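Local coordinates for alpha-rhamnosidase (Dictyoglomus thermophilum, PDB 6I60), which probably hydrolyses alpha-L-rhamnosides, releasing the terminal non-reducing alpha-L-rhamnose residue, at residues 526-531 / 579-584; 568-573 / 645-650. All blocks are in the same frame, centred on the assembly; numbering follows the deposited sequence.

Interaction 1: residues 526-531 / 579-584; sequences FYRKYL and KYVLEE
Segment 526-531 of helix 524-535 and the short helical segment 579-584 come closest at R528 and V581, whose CA atoms lie 7.7 Å apart. The bridge between them is a small apolar one, made by L531 and V581, which cross at about a right angle: CD1 of L531 meets CG2 of V581 at 3.8 Å. That methyl of V581 is the branch anti to its own backbone N, and the CA-CB bonds of both residues point across the interface. The same CG2 also lies 4.4 Å from CG of R528, so the aliphatic base of the arginine lies loosely beside the valine methyl. Both segments belong to the six-hairpin glycosidase domain, the (alpha/alpha)6 barrel of the rhamnosidase family, and helix 564-576 packs against both through L572, which touches L531 and V581. The polar end of R528 is directed to other partners. NH1 forms a salt bridge with E38, while NE makes a weak, long ion pair with D578. The carboxylate of E584 approaches without closing a bond, its OE2 being 4.8 Å from NH2 of R528, and its nearness may add a mild electrostatic attraction.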
ATOM      1  N   PHE A 526       3.065   3.024   4.483  1.00 58.74           N
ATOM      2  CA  PHE A 526       2.087   1.943   4.490  1.00 49.34           C
ATOM      3  C   PHE A 526       2.732   0.615   4.864  1.00 48.22           C
ATOM      4  O   PHE A 526       2.179  -0.148   5.666  1.00 46.45           O
ATOM      5  CB  PHE A 526       1.415   1.848   3.121  1.00 42.43           C
ATOM      6  CG  PHE A 526       0.226   0.938   3.089  1.00 39.76           C
ATOM      7  CD1 PHE A 526      -1.020   1.393   3.482  1.00 47.11           C
ATOM      8  CD2 PHE A 526       0.354  -0.374   2.660  1.00 42.70           C
ATOM      9  CE1 PHE A 526      -2.121   0.556   3.449  1.00 55.01           C
ATOM     10  CE2 PHE A 526      -0.741  -1.217   2.628  1.00 47.54           C
ATOM     11  CZ  PHE A 526      -1.981  -0.752   3.021  1.00 48.63           C
ATOM     12  N   TYR A 527       3.904   0.321   4.298  1.00 48.63           N
ATOM     13  CA  TYR A 527       4.529  -0.975   4.532  1.00 52.82           C
ATOM     14  C   TYR A 527       5.132  -1.070   5.927  1.00 50.62           C
ATOM     15  O   TYR A 527       5.189  -2.164   6.500  1.00 48.29           O
ATOM     16  CB  TYR A 527       5.588  -1.245   3.465  1.00 47.71           C
ATOM     17  CG  TYR A 527       4.995  -1.684   2.147  1.00 46.45           C
ATOM     18  CD1 TYR A 527       3.871  -2.498   2.108  1.00 40.16           C
ATOM     19  CD2 TYR A 527       5.553  -1.280   0.941  1.00 54.48           C
ATOM     20  CE1 TYR A 527       3.322  -2.900   0.910  1.00 51.06           C
ATOM     21  CE2 TYR A 527       5.010  -1.678  -0.266  1.00 49.84           C
ATOM     22  CZ  TYR A 527       3.894  -2.487  -0.274  1.00 52.34           C
ATOM     23  OH  TYR A 527       3.348  -2.887  -1.472  1.00 52.18           O
ATOM     24  N   ARG A 528       5.585   0.054   6.487  1.00 49.09           N
ATOM     25  CA  ARG A 528       6.096   0.040   7.853  1.00 42.71           C
ATOM     26  C   ARG A 528       5.006  -0.363   8.838  1.00 49.58           C
ATOM     27  O   ARG A 528       5.266  -1.098   9.799  1.00 49.95           O
ATOM     28  CB  ARG A 528       6.670   1.410   8.212  1.00 45.33           C
ATOM     29  CG  ARG A 528       8.115   1.606   7.789  1.00 44.39           C
ATOM     30  CD  ARG A 528       8.552   3.047   7.993  1.00 51.87           C
ATOM     31  NE  ARG A 528       9.535   3.175   9.065  1.00 61.45           N
ATOM     32  CZ  ARG A 528       9.357   3.910  10.159  1.00 60.49           C
ATOM     33  NH1 ARG A 528       8.230   4.588  10.333  1.00 51.14           N
ATOM     34  NH2 ARG A 528      10.310   3.968  11.081  1.00 64.70           N
ATOM     35  N   LYS A 529       3.778   0.106   8.612  1.00 53.42           N
ATOM     36  CA  LYS A 529       2.658  -0.317   9.444  1.00 47.86           C
ATOM     37  C   LYS A 529       2.321  -1.784   9.208  1.00 51.71           C
ATOM     38  O   LYS A 529       2.012  -2.515  10.155  1.00 55.97           O
ATOM     39  CB  LYS A 529       1.440   0.568   9.171  1.00 47.55           C
ATOM     40  CG  LYS A 529       0.193   0.172   9.943  1.00 46.64           C
ATOM     41  CD  LYS A 529      -0.873  -0.377   9.016  1.00 51.50           C
ATOM     42  CE  LYS A 529      -2.174  -0.633   9.757  1.00 59.92           C
ATOM     43  NZ  LYS A 529      -2.815  -1.902   9.314  1.00 61.27           N
ATOM     44  N   TYR A 530       2.374  -2.232   7.950  1.00 53.37           N
ATOM     45  CA  TYR A 530       2.054  -3.623   7.652  1.00 51.84           C
ATOM     46  C   TYR A 530       3.148  -4.560   8.145  1.00 53.17           C
ATOM     47  O   TYR A 530       2.862  -5.682   8.582  1.00 46.42           O
ATOM     48  CB  TYR A 530       1.829  -3.806   6.151  1.00 45.55           C
ATOM     49  CG  TYR A 530       1.280  -5.167   5.788  1.00 48.81           C
ATOM     50  CD1 TYR A 530       0.105  -5.640   6.363  1.00 54.32           C
ATOM     51  CD2 TYR A 530       1.938  -5.985   4.878  1.00 43.69           C
ATOM     52  CE1 TYR A 530      -0.402  -6.887   6.036  1.00 52.53           C
ATOM     53  CE2 TYR A 530       1.439  -7.235   4.546  1.00 51.23           C
ATOM     54  CZ  TYR A 530       0.269  -7.680   5.128  1.00 52.82           C
ATOM     55  OH  TYR A 530      -0.231  -8.921   4.802  1.00 49.55           O
ATOM     56  N   LEU A 531       4.408  -4.121   8.074  1.00 51.65           N
ATOM     57  CA  LEU A 531       5.497  -4.923   8.620  1.00 54.49           C
ATOM     58  C   LEU A 531       5.329  -5.132  10.117  1.00 53.00           C
ATOM     59  O   LEU A 531       5.704  -6.187  10.645  1.00 47.57           O
ATOM     60  CB  LEU A 531       6.841  -4.259   8.319  1.00 50.14           C
ATOM     61  CG  LEU A 531       7.465  -4.605   6.966  1.00 48.86           C
ATOM     62  CD1 LEU A 531       8.812  -3.918   6.802  1.00 46.40           C
ATOM     63  CD2 LEU A 531       7.601  -6.113   6.816  1.00 48.92           C
ATOM     64  N   LYS A 579      17.685   1.375   6.145  1.00 69.31           N
ATOM     65  CA  LYS A 579      18.297   0.231   6.807  1.00 66.15           C
ATOM     66  C   LYS A 579      17.772   0.024   8.220  1.00 65.05           C
ATOM     67  O   LYS A 579      17.980  -1.053   8.788  1.00 65.84           O
ATOM     68  CB  LYS A 579      19.820   0.391   6.840  1.00 55.21           C
ATOM     69  CG  LYS A 579      20.300   1.655   7.539  1.00 67.74           C
ATOM     70  CD  LYS A 579      21.802   1.846   7.368  1.00 75.85           C
ATOM     71  CE  LYS A 579      22.563   1.407   8.610  1.00 77.05           C
ATOM     72  NZ  LYS A 579      23.975   1.038   8.298  1.00 62.64           N
ATOM     73  N   TYR A 580      17.095   1.021   8.794  1.00 60.09           N
ATOM     74  CA  TYR A 580      16.594   0.889  10.156  1.00 60.96           C
ATOM     75  C   TYR A 580      15.453  -0.115  10.244  1.00 63.85           C
ATOM     76  O   TYR A 580      15.330  -0.823  11.250  1.00 61.50           O
ATOM     77  CB  TYR A 580      16.147   2.252  10.679  1.00 62.78           C
ATOM     78  CG  TYR A 580      17.237   3.297  10.640  1.00 63.61           C
ATOM     79  CD1 TYR A 580      17.154   4.380   9.777  1.00 68.68           C
ATOM     80  CD2 TYR A 580      18.348   3.199  11.466  1.00 65.85           C
ATOM     81  CE1 TYR A 580      18.150   5.338   9.738  1.00 71.22           C
ATOM     82  CE2 TYR A 580      19.347   4.151  11.434  1.00 67.15           C
ATOM     83  CZ  TYR A 580      19.243   5.219  10.569  1.00 67.99           C
ATOM     84  OH  TYR A 580      20.236   6.172  10.533  1.00 78.19           O
ATOM     85  N   VAL A 581      14.611  -0.194   9.209  1.00 58.53           N
ATOM     86  CA  VAL A 581      13.539  -1.182   9.209  1.00 54.97           C
ATOM     87  C   VAL A 581      14.092  -2.593   9.084  1.00 61.98           C
ATOM     88  O   VAL A 581      13.395  -3.561   9.411  1.00 65.66           O
ATOM     89  CB  VAL A 581      12.528  -0.884   8.086  1.00 57.14           C
ATOM     90  CG1 VAL A 581      13.028  -1.422   6.755  1.00 60.46           C
ATOM     91  CG2 VAL A 581      11.169  -1.474   8.430  1.00 59.23           C
ATOM     92  N   LEU A 582      15.335  -2.737   8.625  1.00 61.86           N
ATOM     93  CA  LEU A 582      15.961  -4.053   8.575  1.00 62.08           C
ATOM     94  C   LEU A 582      16.434  -4.497   9.954  1.00 52.28           C
ATOM     95  O   LEU A 582      16.320  -5.677  10.299  1.00 56.91           O
ATOM     96  CB  LEU A 582      17.124  -4.044   7.581  1.00 63.12           C
ATOM     97  CG  LEU A 582      16.745  -3.937   6.102  1.00 60.67           C
ATOM     98  CD1 LEU A 582      17.944  -4.241   5.219  1.00 53.67           C
ATOM     99  CD2 LEU A 582      15.585  -4.863   5.770  1.00 53.45           C
ATOM    100  N   GLU A 583      16.962  -3.567  10.755  1.00 61.59           N
ATOM    101  CA  GLU A 583      17.379  -3.910  12.112  1.00 63.09           C
ATOM    102  C   GLU A 583      16.185  -4.098  13.038  1.00 59.03           C
ATOM    103  O   GLU A 583      16.224  -4.952  13.932  1.00 60.09           O
ATOM    104  CB  GLU A 583      18.306  -2.830  12.673  1.00 62.91           C
ATOM    105  CG  GLU A 583      19.256  -2.219  11.655  1.00 73.73           C
ATOM    106  CD  GLU A 583      20.046  -1.053  12.223  1.00 78.16           C
ATOM    107  OE1 GLU A 583      21.127  -0.741  11.677  1.00 78.55           O
ATOM    108  OE2 GLU A 583      19.585  -0.449  13.216  1.00 82.04           O
ATOM    109  N   GLU A 584      15.121  -3.318  12.840  1.00 57.81           N
ATOM    110  CA  GLU A 584      13.964  -3.390  13.726  1.00 58.92           C
ATOM    111  C   GLU A 584      13.258  -4.739  13.639  1.00 59.56           C
ATOM    112  O   GLU A 584      12.686  -5.201  14.633  1.00 58.50           O
ATOM    113  CB  GLU A 584      12.997  -2.252  13.399  1.00 56.97           C
ATOM    114  CG  GLU A 584      11.725  -2.245  14.221  1.00 63.77           C
ATOM    115  CD  GLU A 584      10.719  -1.233  13.714  1.00 80.36           C
ATOM    116  OE1 GLU A 584       9.523  -1.358  14.055  1.00 76.97           O
ATOM    117  OE2 GLU A 584      11.129  -0.311  12.974  1.00 84.02           O
TER

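Interaction 2: residues 568-573 / 645-650; sequences IAWYLY and AKLLGK
Two aromatic side chains one helical turn apart, W570 and Y573, receive a single leucine, L647, from the neighbouring helix. The backbones stay well separated, with the CA atoms of Y573 and L647 10.7 Å apart, so the long side chains must span the interval. Both aromatic residues leave their helix with CG anti to the backbone N (chi1 176° in W570, 170° in Y573), which extends the rings in the same general direction. They also lean on one another: CD2 of Y573 stands 4.2 Å above one face of the indole, displaced toward its rim.

L647 approaches this pair in two different ways. It crosses W570 at about a right angle, whereas it and Y573 come from opposite directions. Its CD1 branch does most of the touching, 3.6 Å from CZ3 of W570 and 3.5 Å from CE2 of Y573, and reaches both rings obliquely. The other methyl, CD2, lies beside the phenol end, with OH of Y573 as its closest partner. On the tryptophan, the contact falls on the six-membered ring, at CZ3 and CH2.

L647 sits in the last turn of helix 626-648, which a Schellman motif closes: N of K650 bonds to O of A645 at 2.9 Å, and G649, with its positive phi, is the C-prime residue. K650 then occupies the N-cap position of helix 651-672. The contact thus joins the end of one barrel helix to the flank of helix 564-576. With no hydrogen bond between the segments, cohesion rests on van der Waals and hydrophobic contact, in which partly exposed aromatic rings shield part of an otherwise exposed leucine from solvent.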
ATOM      1  N   ILE A 568       9.163  -7.586   1.665  1.00 47.08           N
ATOM      2  CA  ILE A 568       8.692  -6.208   1.760  1.00 52.69           C
ATOM      3  C   ILE A 568       9.690  -5.360   2.538  1.00 48.72           C
ATOM      4  O   ILE A 568       9.947  -4.201   2.188  1.00 53.86           O
ATOM      5  CB  ILE A 568       7.287  -6.166   2.391  1.00 45.52           C
ATOM      6  CG1 ILE A 568       6.274  -6.840   1.464  1.00 39.50           C
ATOM      7  CG2 ILE A 568       6.868  -4.735   2.677  1.00 44.19           C
ATOM      8  CD1 ILE A 568       4.907  -7.025   2.082  1.00 45.51           C
ATOM      9  N   ALA A 569      10.284  -5.927   3.589  1.00 48.89           N
ATOM     10  CA  ALA A 569      11.294  -5.194   4.343  1.00 50.27           C
ATOM     11  C   ALA A 569      12.523  -4.913   3.486  1.00 50.49           C
ATOM     12  O   ALA A 569      13.088  -3.814   3.544  1.00 51.57           O
ATOM     13  CB  ALA A 569      11.678  -5.969   5.602  1.00 37.40           C
ATOM     14  N   TRP A 570      12.949  -5.891   2.682  1.00 50.76           N
ATOM     15  CA  TRP A 570      14.070  -5.662   1.776  1.00 51.74           C
ATOM     16  C   TRP A 570      13.721  -4.633   0.709  1.00 51.22           C
ATOM     17  O   TRP A 570      14.597  -3.887   0.258  1.00 48.54           O
ATOM     18  CB  TRP A 570      14.504  -6.976   1.128  1.00 47.36           C
ATOM     19  CG  TRP A 570      15.582  -6.813   0.103  1.00 53.44           C
ATOM     20  CD1 TRP A 570      15.424  -6.759  -1.251  1.00 57.20           C
ATOM     21  CD2 TRP A 570      16.986  -6.678   0.348  1.00 59.42           C
ATOM     22  NE1 TRP A 570      16.643  -6.599  -1.865  1.00 55.04           N
ATOM     23  CE2 TRP A 570      17.619  -6.547  -0.906  1.00 59.82           C
ATOM     24  CE3 TRP A 570      17.771  -6.655   1.505  1.00 59.85           C
ATOM     25  CZ2 TRP A 570      18.999  -6.397  -1.034  1.00 59.63           C
ATOM     26  CZ3 TRP A 570      19.142  -6.506   1.375  1.00 60.03           C
ATOM     27  CH2 TRP A 570      19.740  -6.378   0.115  1.00 59.88           C
ATOM     28  N   TYR A 571      12.453  -4.579   0.295  1.00 54.01           N
ATOM     29  CA  TYR A 571      12.030  -3.564  -0.664  1.00 50.33           C
ATOM     30  C   TYR A 571      12.145  -2.167  -0.069  1.00 51.54           C
ATOM     31  O   TYR A 571      12.539  -1.221  -0.763  1.00 51.75           O
ATOM     32  CB  TYR A 571      10.595  -3.836  -1.120  1.00 49.93           C
ATOM     33  CG  TYR A 571      10.479  -4.857  -2.230  1.00 54.83           C
ATOM     34  CD1 TYR A 571      11.548  -5.113  -3.082  1.00 49.24           C
ATOM     35  CD2 TYR A 571       9.300  -5.566  -2.428  1.00 48.35           C
ATOM     36  CE1 TYR A 571      11.445  -6.044  -4.096  1.00 45.63           C
ATOM     37  CE2 TYR A 571       9.190  -6.500  -3.440  1.00 46.87           C
ATOM     38  CZ  TYR A 571      10.264  -6.735  -4.270  1.00 42.90           C
ATOM     39  OH  TYR A 571      10.157  -7.663  -5.279  1.00 57.37           O
ATOM     40  N   LEU A 572      11.814  -2.021   1.217  1.00 49.62           N
ATOM     41  CA  LEU A 572      11.898  -0.717   1.865  1.00 48.30           C
ATOM     42  C   LEU A 572      13.335  -0.215   1.939  1.00 55.25           C
ATOM     43  O   LEU A 572      13.566   1.000   1.922  1.00 54.86           O
ATOM     44  CB  LEU A 572      11.287  -0.788   3.263  1.00 45.65           C
ATOM     45  CG  LEU A 572       9.781  -1.044   3.311  1.00 47.01           C
ATOM     46  CD1 LEU A 572       9.261  -0.917   4.734  1.00 49.40           C
ATOM     47  CD2 LEU A 572       9.051  -0.089   2.379  1.00 50.88           C
ATOM     48  N   TYR A 573      14.307  -1.123   2.020  1.00 55.77           N
ATOM     49  CA  TYR A 573      15.705  -0.714   1.994  1.00 55.44           C
ATOM     50  C   TYR A 573      16.211  -0.517   0.571  1.00 51.51           C
ATOM     51  O   TYR A 573      17.078   0.331   0.338  1.00 54.14           O
ATOM     52  CB  TYR A 573      16.570  -1.744   2.727  1.00 52.31           C
ATOM     53  CG  TYR A 573      18.054  -1.522   2.548  1.00 50.58           C
ATOM     54  CD1 TYR A 573      18.694  -0.452   3.158  1.00 59.57           C
ATOM     55  CD2 TYR A 573      18.815  -2.375   1.760  1.00 49.74           C
ATOM     56  CE1 TYR A 573      20.051  -0.238   2.993  1.00 55.32           C
ATOM     57  CE2 TYR A 573      20.172  -2.171   1.591  1.00 56.26           C
ATOM     58  CZ  TYR A 573      20.784  -1.099   2.209  1.00 51.18           C
ATOM     59  OH  TYR A 573      22.133  -0.885   2.045  1.00 50.44           O
ATOM     60  N   ALA A 645      22.265  -9.544   6.834  1.00 61.82           N
ATOM     61  CA  ALA A 645      23.224  -9.728   7.917  1.00 59.63           C
ATOM     62  C   ALA A 645      24.545  -9.040   7.606  1.00 52.96           C
ATOM     63  O   ALA A 645      25.134  -8.388   8.477  1.00 55.22           O
ATOM     64  CB  ALA A 645      23.444 -11.218   8.181  1.00 57.04           C
ATOM     65  N   LYS A 646      25.028  -9.170   6.368  1.00 51.33           N
ATOM     66  CA  LYS A 646      26.269  -8.504   5.991  1.00 56.75           C
ATOM     67  C   LYS A 646      26.123  -6.990   6.031  1.00 62.28           C
ATOM     68  O   LYS A 646      27.087  -6.283   6.353  1.00 60.23           O
ATOM     69  CB  LYS A 646      26.710  -8.959   4.601  1.00 51.49           C
ATOM     70  CG  LYS A 646      28.029  -8.357   4.145  1.00 53.38           C
ATOM     71  CD  LYS A 646      28.597  -9.102   2.952  1.00 56.90           C
ATOM     72  CE  LYS A 646      30.086  -8.840   2.801  1.00 66.55           C
ATOM     73  NZ  LYS A 646      30.752  -8.661   4.123  1.00 72.34           N
ATOM     74  N   LEU A 647      24.931  -6.475   5.716  1.00 61.62           N
ATOM     75  CA  LEU A 647      24.705  -5.034   5.761  1.00 54.55           C
ATOM     76  C   LEU A 647      24.810  -4.499   7.183  1.00 55.76           C
ATOM     77  O   LEU A 647      25.408  -3.442   7.410  1.00 59.44           O
ATOM     78  CB  LEU A 647      23.337  -4.701   5.171  1.00 58.59           C
ATOM     79  CG  LEU A 647      23.225  -4.719   3.649  1.00 65.19           C
ATOM     80  CD1 LEU A 647      21.769  -4.853   3.225  1.00 58.14           C
ATOM     81  CD2 LEU A 647      23.855  -3.468   3.062  1.00 63.49           C
ATOM     82  N   LEU A 648      24.231  -5.211   8.151  1.00 54.71           N
ATOM     83  CA  LEU A 648      24.238  -4.757   9.535  1.00 61.05           C
ATOM     84  C   LEU A 648      25.536  -5.078  10.266  1.00 60.49           C
ATOM     85  O   LEU A 648      25.702  -4.646  11.410  1.00 62.58           O
ATOM     86  CB  LEU A 648      23.059  -5.371  10.296  1.00 58.13           C
ATOM     87  CG  LEU A 648      21.689  -5.232   9.628  1.00 55.75           C
ATOM     88  CD1 LEU A 648      20.583  -5.716  10.554  1.00 51.34           C
ATOM     89  CD2 LEU A 648      21.446  -3.793   9.206  1.00 60.26           C
ATOM     90  N   GLY A 649      26.449  -5.819   9.643  1.00 61.38           N
ATOM     91  CA  GLY A 649      27.720  -6.139  10.256  1.00 63.63           C
ATOM     92  C   GLY A 649      27.776  -7.447  11.013  1.00 62.56           C
ATOM     93  O   GLY A 649      28.771  -7.699  11.702  1.00 66.16           O
ATOM     94  N   LYS A 650      26.747  -8.287  10.911  1.00 56.29           N
ATOM     95  CA  LYS A 650      26.730  -9.583  11.590  1.00 59.58           C
ATOM     96  C   LYS A 650      27.488 -10.588  10.728  1.00 62.03           C
ATOM     97  O   LYS A 650      26.906 -11.308   9.916  1.00 61.12           O
ATOM     98  CB  LYS A 650      25.298 -10.036  11.849  1.00 58.84           C
ATOM     99  CG  LYS A 650      24.364  -8.920  12.298  1.00 57.33           C
ATOM    100  CD  LYS A 650      23.363  -9.423  13.329  1.00 62.17           C
ATOM    101  CE  LYS A 650      22.497  -8.293  13.866  1.00 62.69           C
ATOM    102  NZ  LYS A 650      21.939  -8.615  15.212  1.00 73.71           N
TER

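The two contacts, with centres about 10 Å apart, illustrate how helix packing changes with depth inside one six-hairpin glycosidase domain. Interaction 1 is a buried contact between aliphatic branches, edged by an arginine whose charge is met outside the pair; interaction 2 lies at the surface and relies on aromatic rings around a leucine, with no charged group taking part. They hold different helices, yet these are neighbours: helices 564-576 and 580-584 follow each other in the chain, and the two pairs of segments alternate along it. Direct packing connects them, since CD2 of L582 meets O of A569 at 3.5 Å and CG of E583 meets CD2 of L648 at 3.6 Å.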